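Local coordinates for protein predicted acetamidase/formamidase (Thermoanaerobacter tengcongensis, PDB 3TKK) that binds zinc and calcium and probably hydrolyses carbon-nitrogen bonds of linear amides such as formamide or acetamide, at residues A[74-79]-A[213-218]; A[96-101]-A[194-199]; A[271-276]-A[285-290]. One frame throughout, in Å; residues are numbered along the deposited sequence.

Interaction 1: residues A[74-79]-A[213-218]; sequences GDVLKV and KGLNLK
Asp-75 and Lys-213 meet through a salt bridge, with Lys-213 NZ 2.8 Å from Asp-75 OD2. The ammonium comes to the syn side of that oxygen but lies 32° out of the carboxylate plane. Lys-213 starts out pointing away from 74-79; the bend at its second torsion (chi2 -82°) folds the chain back, bringing CD against the carboxylate oxygens, 3.5 Å from Asp-75 OD1. Asp-75 OD1 takes a water that accepts from Gly-214 N. OD2 also accepts from Lys-72 N, and Lys-213 NZ donates to Gly-70 O. An asparagine in place of Asp-75 would probably leave the lysine ammonium without its countercharge and weaken the tie between the start of strand 76-86 and the loop. Beside this polar end, Val-76 points into the loop. Its CG2, anti to the carbonyl carbon, packs 3.8 Å from Leu-215 CD2 and 3.8 Å from Leu-217 CG; CG1 lies 4.0 Å from Leu-217 CD1. Tyr-170 touches both Val-76 and Leu-217. Water joins Gly-74 O to Asn-216 OD1, at 2.7 and 2.8 Å. This is packing of a loop against one end of an inner strand of a mixed beta sheet, where strand 76-86 meets the loop leaving its antiparallel neighbour, strand 203-212.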
ATOM      1  N   GLY A  74       7.191  -7.039 -28.413  1.00 27.55           N
ATOM      2  CA  GLY A  74       7.649  -5.630 -28.294  1.00 29.22           C
ATOM      3  C   GLY A  74       6.444  -4.691 -28.295  1.00 30.25           C
ATOM      4  O   GLY A  74       6.600  -3.533 -27.863  1.00 31.91           O
ATOM      5  N   ASP A  75       5.267  -5.144 -28.793  1.00 27.17           N
ATOM      6  CA  ASP A  75       4.059  -4.305 -28.694  1.00 26.83           C
ATOM      7  C   ASP A  75       3.479  -4.346 -27.310  1.00 25.72           C
ATOM      8  O   ASP A  75       4.045  -4.914 -26.375  1.00 24.82           O
ATOM      9  CB  ASP A  75       2.945  -4.897 -29.613  1.00 29.54           C
ATOM     10  CG  ASP A  75       3.309  -4.855 -31.081  1.00 30.42           C
ATOM     11  OD1 ASP A  75       4.252  -4.107 -31.432  1.00 31.50           O
ATOM     12  OD2 ASP A  75       2.661  -5.564 -31.871  1.00 29.40           O
ATOM     13  N   VAL A  76       2.275  -3.797 -27.127  1.00 25.14           N
ATOM     14  CA  VAL A  76       1.779  -3.864 -25.812  1.00 24.00           C
ATOM     15  C   VAL A  76       0.355  -4.347 -26.038  1.00 26.50           C
ATOM     16  O   VAL A  76      -0.278  -3.915 -27.026  1.00 24.36           O
ATOM     17  CB  VAL A  76       1.808  -2.464 -25.090  1.00 26.29           C
ATOM     18  CG1 VAL A  76       0.797  -2.413 -23.945  1.00 23.15           C
ATOM     19  CG2 VAL A  76       3.238  -2.161 -24.579  1.00 24.48           C
ATOM     20  N   LEU A  77      -0.154  -5.247 -25.186  1.00 22.53           N
ATOM     21  CA  LEU A  77      -1.609  -5.567 -25.326  1.00 22.29           C
ATOM     22  C   LEU A  77      -2.400  -4.880 -24.281  1.00 23.18           C
ATOM     23  O   LEU A  77      -2.131  -5.073 -23.081  1.00 22.63           O
ATOM     24  CB  LEU A  77      -1.844  -7.033 -25.158  1.00 21.68           C
ATOM     25  CG  LEU A  77      -3.232  -7.660 -25.259  1.00 21.48           C
ATOM     26  CD1 LEU A  77      -3.521  -7.733 -26.780  1.00 22.44           C
ATOM     27  CD2 LEU A  77      -3.225  -9.102 -24.653  1.00 20.78           C
ATOM     28  N   LYS A  78      -3.425  -4.144 -24.715  1.00 22.95           N
ATOM     29  CA  LYS A  78      -4.359  -3.487 -23.802  1.00 22.18           C
ATOM     30  C   LYS A  78      -5.670  -4.293 -23.689  1.00 22.46           C
ATOM     31  O   LYS A  78      -6.211  -4.724 -24.710  1.00 22.41           O
ATOM     32  CB  LYS A  78      -4.616  -2.070 -24.298  1.00 23.27           C
ATOM     33  CG  LYS A  78      -5.867  -1.376 -23.664  1.00 26.41           C
ATOM     34  CD  LYS A  78      -6.049   0.060 -24.314  1.00 25.67           C
ATOM     35  CE  LYS A  78      -7.540   0.401 -24.305  1.00 34.44           C
ATOM     36  NZ  LYS A  78      -7.687   1.841 -24.762  1.00 34.93           N
ATOM     37  N   VAL A  79      -6.076  -4.545 -22.423  1.00 22.66           N
ATOM     38  CA  VAL A  79      -7.181  -5.409 -22.112  1.00 22.32           C
ATOM     39  C   VAL A  79      -8.126  -4.562 -21.251  1.00 22.75           C
ATOM     40  O   VAL A  79      -7.845  -4.161 -20.116  1.00 23.29           O
ATOM     41  CB  VAL A  79      -6.758  -6.695 -21.365  1.00 20.93           C
ATOM     42  CG1 VAL A  79      -8.043  -7.589 -21.063  1.00 19.80           C
ATOM     43  CG2 VAL A  79      -5.555  -7.429 -22.032  1.00 19.81           C
ATOM     44  N   LYS A 213       0.914  -0.232 -30.634  1.00 35.33           N
ATOM     45  CA  LYS A 213       2.246  -0.136 -31.259  1.00 36.67           C
ATOM     46  C   LYS A 213       3.095   1.071 -30.813  1.00 39.42           C
ATOM     47  O   LYS A 213       2.576   2.119 -30.461  1.00 37.91           O
ATOM     48  CB  LYS A 213       2.110  -0.082 -32.805  1.00 40.38           C
ATOM     49  CG  LYS A 213       1.162  -1.122 -33.391  1.00 37.86           C
ATOM     50  CD  LYS A 213       1.942  -2.396 -33.511  1.00 38.01           C
ATOM     51  CE  LYS A 213       1.308  -3.376 -34.470  1.00 35.90           C
ATOM     52  NZ  LYS A 213       2.003  -4.666 -34.410  1.00 32.55           N
ATOM     53  N   GLY A 214       4.409   0.927 -30.825  1.00 39.97           N
ATOM     54  CA  GLY A 214       5.254   2.013 -30.362  1.00 43.36           C
ATOM     55  C   GLY A 214       5.219   2.414 -28.874  1.00 44.06           C
ATOM     56  O   GLY A 214       5.594   3.549 -28.524  1.00 44.83           O
ATOM     57  N   LEU A 215       4.834   1.495 -27.987  1.00 40.80           N
ATOM     58  CA  LEU A 215       4.938   1.726 -26.544  1.00 38.84           C
ATOM     59  C   LEU A 215       5.833   0.609 -26.021  1.00 37.06           C
ATOM     60  O   LEU A 215       5.670  -0.550 -26.405  1.00 34.46           O
ATOM     61  CB  LEU A 215       3.543   1.696 -25.914  1.00 37.64           C
ATOM     62  CG  LEU A 215       3.512   1.692 -24.389  1.00 37.90           C
ATOM     63  CD1 LEU A 215       4.032   3.041 -23.821  1.00 38.69           C
ATOM     64  CD2 LEU A 215       2.138   1.393 -23.888  1.00 35.81           C
ATOM     65  N   ASN A 216       6.849   0.946 -25.242  1.00 36.39           N
ATOM     66  CA  ASN A 216       7.716  -0.053 -24.636  1.00 35.93           C
ATOM     67  C   ASN A 216       7.322  -0.249 -23.145  1.00 31.80           C
ATOM     68  O   ASN A 216       7.419   0.670 -22.379  1.00 32.19           O
ATOM     69  CB  ASN A 216       9.174   0.451 -24.682  1.00 40.56           C
ATOM     70  CG  ASN A 216       9.623   0.731 -26.084  1.00 47.59           C
ATOM     71  OD1 ASN A 216       9.114   0.104 -27.035  1.00 50.54           O
ATOM     72  ND2 ASN A 216      10.611   1.647 -26.254  1.00 48.32           N
ATOM     73  N   LEU A 217       6.843  -1.405 -22.722  1.00 29.20           N
ATOM     74  CA  LEU A 217       6.687  -1.624 -21.263  1.00 25.53           C
ATOM     75  C   LEU A 217       7.646  -2.761 -20.842  1.00 25.59           C
ATOM     76  O   LEU A 217       7.944  -3.675 -21.663  1.00 24.28           O
ATOM     77  CB  LEU A 217       5.250  -2.016 -20.894  1.00 23.42           C
ATOM     78  CG  LEU A 217       4.190  -0.927 -21.126  1.00 26.09           C
ATOM     79  CD1 LEU A 217       2.804  -1.301 -20.686  1.00 24.73           C
ATOM     80  CD2 LEU A 217       4.661   0.274 -20.303  1.00 28.10           C
ATOM     81  N   LYS A 218       8.046  -2.774 -19.568  1.00 23.47           N
ATOM     82  CA  LYS A 218       8.852  -3.898 -19.102  1.00 28.20           C
ATOM     83  C   LYS A 218       8.035  -4.822 -18.197  1.00 25.26           C
ATOM     84  O   LYS A 218       8.485  -5.915 -17.857  1.00 24.52           O
ATOM     85  CB  LYS A 218      10.074  -3.412 -18.291  1.00 29.04           C
ATOM     86  CG  LYS A 218      11.054  -2.690 -19.144  1.00 34.95           C
ATOM     87  CD  LYS A 218      11.606  -3.632 -20.109  1.00 40.90           C
ATOM     88  CE  LYS A 218      12.738  -3.034 -20.946  1.00 47.15           C
ATOM     89  NZ  LYS A 218      13.695  -2.269 -20.109  1.00 48.12           N
TER
HETATM   90  O   HOH W   1       6.556  -3.761 -24.697  1.00  8.40           O
HETATM   91  O   HOH W   2       8.940  -2.724 -26.808  1.00 13.77           O
HETATM   92  O   HOH W   3       5.273  -1.725 -31.212  1.00  8.67           O

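Interaction 2: residues A[96-101]-A[194-199]; sequences KGLGVL and VGVSGV
Val-100 N donates to Val-194 O at 2.7 Å, the one direct hydrogen bond between the two segments; its N-H...O angle is 155°, with the donor in the carbonyl plane. Gly-99 CA makes a CA-H...O contact with the same oxygen at 3.5 Å. Val-194 O also accepts a hydrogen bond from a water 2.9 Å away; that water donates to Leu-98 O and accepts from Leu-101 N, tying 98-101 to 194-199. Val-196 CG2 reaches Leu-98 CB at 3.8 Å, and with CG1 of Val-100 anti to the backbone N (chi1 168°), CG2 is left to lie 3.9 Å from Val-194 CB. Gly-99 sits where any side chain would strike Val-194 O and the Gly-195 to Val-196 peptide. Further out, Gly-195 O accepts from Thr-94 OG1, and Gly-198 N donates to Glu-200 OE2 of the zinc site; the side chain of Val-196 lies about 8 Å from the zinc ion. Ser-268 of the second subunit hydrogen-bonds Gly-195 N and Ser-197 O. The pair joins the loop between strands 89-95 and 108-116 to the one between strands 180-186 and 203-212, with Leu-98 on Leu-108 and Val-245 of the second subunit against Val-100 and Leu-101.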
ATOM      1  N   LYS A  96      -2.146 -23.834   8.340  1.00 28.02           N
ATOM      2  CA  LYS A  96      -0.749 -23.852   8.759  1.00 33.08           C
ATOM      3  C   LYS A  96       0.247 -23.486   7.619  1.00 31.55           C
ATOM      4  O   LYS A  96       0.195 -24.054   6.510  1.00 28.67           O
ATOM      5  CB  LYS A  96      -0.394 -25.251   9.227  1.00 35.67           C
ATOM      6  CG  LYS A  96       0.757 -25.300  10.115  1.00 41.19           C
ATOM      7  CD  LYS A  96       1.169 -26.784  10.289  1.00 45.61           C
ATOM      8  CE  LYS A  96       2.073 -26.899  11.526  1.00 48.46           C
ATOM      9  NZ  LYS A  96       2.543 -25.479  11.633  1.00 48.51           N
ATOM     10  N   GLY A  97       1.123 -22.540   7.888  1.00 28.80           N
ATOM     11  CA  GLY A  97       2.141 -22.188   6.903  1.00 26.91           C
ATOM     12  C   GLY A  97       1.507 -21.451   5.744  1.00 29.86           C
ATOM     13  O   GLY A  97       2.142 -21.265   4.748  1.00 31.98           O
ATOM     14  N   LEU A  98       0.268 -21.007   5.836  1.00 26.97           N
ATOM     15  CA  LEU A  98      -0.235 -20.264   4.652  1.00 26.56           C
ATOM     16  C   LEU A  98      -0.437 -18.783   4.943  1.00 25.67           C
ATOM     17  O   LEU A  98      -1.079 -18.479   5.886  1.00 24.27           O
ATOM     18  CB  LEU A  98      -1.526 -20.870   4.094  1.00 26.57           C
ATOM     19  CG  LEU A  98      -1.529 -22.418   3.751  1.00 27.68           C
ATOM     20  CD1 LEU A  98      -2.992 -23.025   3.516  1.00 24.43           C
ATOM     21  CD2 LEU A  98      -0.528 -22.819   2.580  1.00 27.76           C
ATOM     22  N   GLY A  99       0.112 -17.905   4.089  1.00 24.56           N
ATOM     23  CA  GLY A  99      -0.008 -16.452   4.203  1.00 19.33           C
ATOM     24  C   GLY A  99       0.713 -15.940   5.420  1.00 19.64           C
ATOM     25  O   GLY A  99       1.415 -16.711   6.148  1.00 20.55           O
ATOM     26  N   VAL A 100       0.364 -14.710   5.807  1.00 20.33           N
ATOM     27  CA  VAL A 100       1.253 -14.087   6.782  1.00 21.80           C
ATOM     28  C   VAL A 100       1.067 -14.724   8.176  1.00 21.86           C
ATOM     29  O   VAL A 100       1.950 -14.684   8.979  1.00 23.46           O
ATOM     30  CB  VAL A 100       0.869 -12.617   6.794  1.00 20.03           C
ATOM     31  CG1 VAL A 100       1.545 -11.914   8.025  1.00 19.03           C
ATOM     32  CG2 VAL A 100       1.374 -12.077   5.432  1.00 18.03           C
ATOM     33  N   LEU A 101      -0.153 -15.217   8.479  1.00 22.94           N
ATOM     34  CA  LEU A 101      -0.439 -15.683   9.858  1.00 21.38           C
ATOM     35  C   LEU A 101      -0.311 -17.233   9.817  1.00 23.11           C
ATOM     36  O   LEU A 101      -0.706 -17.920  10.779  1.00 24.77           O
ATOM     37  CB  LEU A 101      -1.835 -15.291  10.351  1.00 22.28           C
ATOM     38  CG  LEU A 101      -2.205 -13.752  10.359  1.00 20.74           C
ATOM     39  CD1 LEU A 101      -3.579 -13.484  10.819  1.00 20.73           C
ATOM     40  CD2 LEU A 101      -1.150 -13.011  11.214  1.00 20.69           C
ATOM     41  N   VAL A 194      -3.650 -11.437   2.939  1.00 16.69           N
ATOM     42  CA  VAL A 194      -2.615 -11.987   3.938  1.00 17.09           C
ATOM     43  C   VAL A 194      -3.022 -13.321   4.558  1.00 17.76           C
ATOM     44  O   VAL A 194      -2.201 -13.990   5.242  1.00 18.82           O
ATOM     45  CB  VAL A 194      -2.320 -10.912   5.093  1.00 17.18           C
ATOM     46  CG1 VAL A 194      -1.725  -9.548   4.554  1.00 16.71           C
ATOM     47  CG2 VAL A 194      -3.635 -10.584   5.952  1.00 17.48           C
ATOM     48  N   GLY A 195      -4.263 -13.737   4.354  1.00 17.93           N
ATOM     49  CA  GLY A 195      -4.691 -15.072   4.843  1.00 23.25           C
ATOM     50  C   GLY A 195      -4.307 -16.187   3.843  1.00 21.09           C
ATOM     51  O   GLY A 195      -4.470 -17.349   4.112  1.00 21.13           O
ATOM     52  N   VAL A 196      -3.857 -15.773   2.658  1.00 20.05           N
ATOM     53  CA  VAL A 196      -3.502 -16.667   1.512  1.00 18.39           C
ATOM     54  C   VAL A 196      -4.532 -16.605   0.347  1.00 21.85           C
ATOM     55  O   VAL A 196      -4.191 -16.785  -0.853  1.00 21.96           O
ATOM     56  CB  VAL A 196      -3.137 -18.111   1.909  1.00 22.74           C
ATOM     57  CG1 VAL A 196      -4.257 -19.177   1.764  1.00 19.84           C
ATOM     58  CG2 VAL A 196      -1.941 -18.645   0.985  1.00 21.04           C
ATOM     59  N   SER A 197      -5.783 -16.314   0.624  1.00 22.66           N
ATOM     60  CA  SER A 197      -6.697 -16.392  -0.476  1.00 21.72           C
ATOM     61  C   SER A 197      -7.672 -15.232  -0.447  1.00 20.16           C
ATOM     62  O   SER A 197      -7.812 -14.466   0.462  1.00 21.14           O
ATOM     63  CB  SER A 197      -7.598 -17.707  -0.485  1.00 19.36           C
ATOM     64  OG  SER A 197      -8.750 -17.357   0.399  1.00 22.19           O
ATOM     65  N   GLY A 198      -8.371 -15.115  -1.538  1.00 18.33           N
ATOM     66  CA  GLY A 198      -9.494 -14.183  -1.709  1.00 17.69           C
ATOM     67  C   GLY A 198     -10.775 -14.933  -1.450  1.00 18.53           C
ATOM     68  O   GLY A 198     -10.728 -16.026  -0.964  1.00 19.24           O
ATOM     69  N   VAL A 199     -11.929 -14.301  -1.623  1.00 18.99           N
ATOM     70  CA  VAL A 199     -13.167 -15.040  -1.812  1.00 19.77           C
ATOM     71  C   VAL A 199     -13.125 -15.654  -3.278  1.00 19.65           C
ATOM     72  O   VAL A 199     -13.496 -15.016  -4.310  1.00 19.51           O
ATOM     73  CB  VAL A 199     -14.439 -14.193  -1.529  1.00 20.42           C
ATOM     74  CG1 VAL A 199     -15.773 -15.108  -1.737  1.00 21.60           C
ATOM     75  CG2 VAL A 199     -14.429 -13.512  -0.110  1.00 20.58           C
TER
HETATM   76  O   HOH W   4      -2.344 -16.298   6.923  1.00  2.00           O

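Interaction 3: residues A[271-276]-A[285-290]; sequences GNAQIS and ARFSLP
Gln-274 and Arg-286 face each other as an antiparallel hydrogen-bonded pair, their side chains on the same side of the sheet and the amide and guanidinium planes 89° apart. Gln-274 CB lies over one guanidinium face, 3.7 Å from Arg-286 NE, while the extended chain brings Gln-274 OE1 to accept from Arg-286 NE at 3.0 Å, supplemented by a weak bond from NH2. With CG between backbone N and carbonyl carbon (chi1 65°), the arginine rises across its partner strand, and NH1 reaches Ser-276 OG at 3.1 Å, almost in the guanidinium plane. Ser-276 OG also bonds Thr-160, and Asp-191 forms a salt bridge with Arg-286 NH2. A water bridges Gln-274 OE1 and Ser-288 OG; another links Ser-288 OG to Asn-272 ND2; OD1 of the same side chain accepts from Asp-191 N of the second subunit. On the other face, the Phe-287 ring lies obliquely against the partner segment, CZ 3.5 Å from Gly-271 CA, where a side chain would collide with it. Four backbone hydrogen bonds hold the two strands of this beta hairpin in register. Neutral acceptors and one carboxylate fix the arginine head, its charge probably at least partly balanced by Asp-191.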
ATOM      1  N   GLY A 271       2.947  10.149  -5.765  1.00 25.47           N
ATOM      2  CA  GLY A 271       2.771   8.768  -6.091  1.00 23.41           C
ATOM      3  C   GLY A 271       2.755   7.879  -4.839  1.00 24.27           C
ATOM      4  O   GLY A 271       3.333   8.234  -3.799  1.00 23.16           O
ATOM      5  N   ASN A 272       2.128   6.701  -4.950  1.00 23.50           N
ATOM      6  CA  ASN A 272       1.827   5.857  -3.777  1.00 21.11           C
ATOM      7  C   ASN A 272       2.341   4.481  -4.052  1.00 19.65           C
ATOM      8  O   ASN A 272       1.834   3.787  -4.999  1.00 22.28           O
ATOM      9  CB  ASN A 272       0.275   5.814  -3.514  1.00 20.25           C
ATOM     10  CG  ASN A 272      -0.264   7.127  -3.047  1.00 24.04           C
ATOM     11  OD1 ASN A 272       0.162   7.633  -2.041  1.00 23.60           O
ATOM     12  ND2 ASN A 272      -1.263   7.679  -3.748  1.00 24.13           N
ATOM     13  N   ALA A 273       3.366   4.071  -3.331  1.00 19.55           N
ATOM     14  CA  ALA A 273       3.789   2.693  -3.449  1.00 19.24           C
ATOM     15  C   ALA A 273       2.738   1.846  -2.708  1.00 18.37           C
ATOM     16  O   ALA A 273       2.383   2.220  -1.617  1.00 18.14           O
ATOM     17  CB  ALA A 273       5.119   2.578  -2.790  1.00 19.44           C
ATOM     18  N   GLN A 274       2.314   0.688  -3.241  1.00 17.48           N
ATOM     19  CA  GLN A 274       1.120   0.001  -2.674  1.00 16.96           C
ATOM     20  C   GLN A 274       1.468  -1.479  -2.810  1.00 18.18           C
ATOM     21  O   GLN A 274       2.442  -1.865  -3.507  1.00 17.59           O
ATOM     22  CB  GLN A 274      -0.111   0.374  -3.487  1.00 17.03           C
ATOM     23  CG  GLN A 274      -0.424   1.874  -3.410  1.00 17.74           C
ATOM     24  CD  GLN A 274      -1.783   2.219  -3.990  1.00 17.98           C
ATOM     25  OE1 GLN A 274      -2.166   1.574  -4.973  1.00 19.22           O
ATOM     26  NE2 GLN A 274      -2.521   3.259  -3.429  1.00 22.49           N
ATOM     27  N   ILE A 275       0.742  -2.297  -2.058  1.00 16.73           N
ATOM     28  CA  ILE A 275       0.966  -3.699  -2.026  1.00 18.75           C
ATOM     29  C   ILE A 275      -0.211  -4.445  -2.670  1.00 16.07           C
ATOM     30  O   ILE A 275      -1.451  -4.135  -2.401  1.00 15.54           O
ATOM     31  CB  ILE A 275       1.118  -4.163  -0.538  1.00 18.71           C
ATOM     32  CG1 ILE A 275       2.478  -3.690   0.064  1.00 17.01           C
ATOM     33  CG2 ILE A 275       1.158  -5.710  -0.411  1.00 16.25           C
ATOM     34  CD1 ILE A 275       2.445  -3.773   1.625  1.00 16.43           C
ATOM     35  N   SER A 276       0.152  -5.421  -3.509  1.00 15.43           N
ATOM     36  CA  SER A 276      -0.882  -6.332  -4.092  1.00 15.23           C
ATOM     37  C   SER A 276      -0.999  -7.569  -3.339  1.00 15.18           C
ATOM     38  O   SER A 276      -2.069  -7.782  -2.853  1.00 15.16           O
ATOM     39  CB  SER A 276      -0.737  -6.573  -5.583  1.00 15.24           C
ATOM     40  OG  SER A 276      -0.951  -5.328  -6.388  1.00 15.43           O
ATOM     41  N   ALA A 285       3.819  -5.753  -5.929  1.00 16.60           N
ATOM     42  CA  ALA A 285       3.604  -4.430  -5.479  1.00 16.43           C
ATOM     43  C   ALA A 285       3.288  -3.570  -6.625  1.00 17.72           C
ATOM     44  O   ALA A 285       3.390  -3.991  -7.794  1.00 17.88           O
ATOM     45  CB  ALA A 285       4.955  -3.846  -4.814  1.00 16.99           C
ATOM     46  N   ARG A 286       2.945  -2.340  -6.302  1.00 19.04           N
ATOM     47  CA  ARG A 286       2.657  -1.443  -7.338  1.00 17.17           C
ATOM     48  C   ARG A 286       3.051  -0.035  -7.063  1.00 20.09           C
ATOM     49  O   ARG A 286       3.275   0.316  -5.908  1.00 19.29           O
ATOM     50  CB  ARG A 286       1.214  -1.560  -7.726  1.00 22.56           C
ATOM     51  CG  ARG A 286       0.215  -1.192  -6.744  1.00 20.69           C
ATOM     52  CD  ARG A 286      -1.173  -1.764  -7.124  1.00 20.45           C
ATOM     53  NE  ARG A 286      -2.100  -1.154  -6.154  1.00 16.64           N
ATOM     54  CZ  ARG A 286      -2.697  -1.794  -5.134  1.00 17.35           C
ATOM     55  NH1 ARG A 286      -2.713  -3.115  -5.091  1.00 15.85           N
ATOM     56  NH2 ARG A 286      -3.527  -1.105  -4.312  1.00 18.10           N
ATOM     57  N   PHE A 287       3.183   0.785  -8.105  1.00 20.13           N
ATOM     58  CA  PHE A 287       3.300   2.245  -7.868  1.00 19.97           C
ATOM     59  C   PHE A 287       2.273   3.078  -8.620  1.00 21.13           C
ATOM     60  O   PHE A 287       2.177   3.031  -9.841  1.00 19.86           O
ATOM     61  CB  PHE A 287       4.730   2.695  -8.210  1.00 19.93           C
ATOM     62  CG  PHE A 287       4.991   4.143  -7.818  1.00 22.84           C
ATOM     63  CD1 PHE A 287       5.155   4.470  -6.479  1.00 21.02           C
ATOM     64  CD2 PHE A 287       5.172   5.131  -8.791  1.00 21.82           C
ATOM     65  CE1 PHE A 287       5.355   5.772  -6.062  1.00 21.66           C
ATOM     66  CE2 PHE A 287       5.400   6.468  -8.348  1.00 22.78           C
ATOM     67  CZ  PHE A 287       5.560   6.776  -7.013  1.00 22.71           C
ATOM     68  N   SER A 288       1.491   3.888  -7.903  1.00 19.79           N
ATOM     69  CA  SER A 288       0.294   4.427  -8.498  1.00 20.21           C
ATOM     70  C   SER A 288       0.415   5.934  -8.523  1.00 22.34           C
ATOM     71  O   SER A 288       0.719   6.528  -7.474  1.00 23.58           O
ATOM     72  CB  SER A 288      -0.794   4.069  -7.509  1.00 20.31           C
ATOM     73  OG  SER A 288      -2.042   4.495  -7.875  1.00 22.65           O
ATOM     74  N   LEU A 289       0.023   6.586  -9.646  1.00 24.51           N
ATOM     75  CA  LEU A 289      -0.117   8.049  -9.782  1.00 23.51           C
ATOM     76  C   LEU A 289      -1.544   8.409 -10.232  1.00 27.00           C
ATOM     77  O   LEU A 289      -2.186   7.650 -10.912  1.00 27.73           O
ATOM     78  CB  LEU A 289       0.871   8.598 -10.805  1.00 24.45           C
ATOM     79  CG  LEU A 289       2.298   8.607 -10.274  1.00 24.44           C
ATOM     80  CD1 LEU A 289       3.353   8.473 -11.430  1.00 24.97           C
ATOM     81  CD2 LEU A 289       2.492   9.938  -9.443  1.00 25.47           C
ATOM     82  N   PRO A 290      -2.033   9.554  -9.826  1.00 27.31           N
ATOM     83  CA  PRO A 290      -3.294  10.042 -10.335  1.00 27.20           C
ATOM     84  C   PRO A 290      -3.228  10.196 -11.841  1.00 27.75           C
ATOM     85  O   PRO A 290      -2.316  10.769 -12.363  1.00 28.03           O
ATOM     86  CB  PRO A 290      -3.444  11.444  -9.669  1.00 29.29           C
ATOM     87  CG  PRO A 290      -2.619  11.387  -8.459  1.00 27.71           C
ATOM     88  CD  PRO A 290      -1.376  10.528  -8.945  1.00 28.71           C
TER
HETATM   89  O   HOH W   5      -2.603   6.567  -6.076  1.00  3.51           O
HETATM   90  O   HOH W   6      -3.798   2.845  -6.900  1.00  4.07           O

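In the fold
From the N terminus, 74-79 opens interaction 1, which closes only when the chain reaches 213-218, after 133 intervening residues without helix. Interaction 2 is nested inside that loop and joins the loop between strands 89-95 and 108-116 to the loop between 180-186 and 203-212. Interaction 3 follows in series as a short hairpin. Interactions 1 and 3 both belong to the large mixed sheet, the first at inner strand 76-86 and the second at 272-277, the outermost strand on that side within this chain. Interaction 2 lies on the opposite side of the chain's centre from interaction 1. Interactions 2 and 3, about 7 Å apart at their nearest atoms, both touch the second subunit.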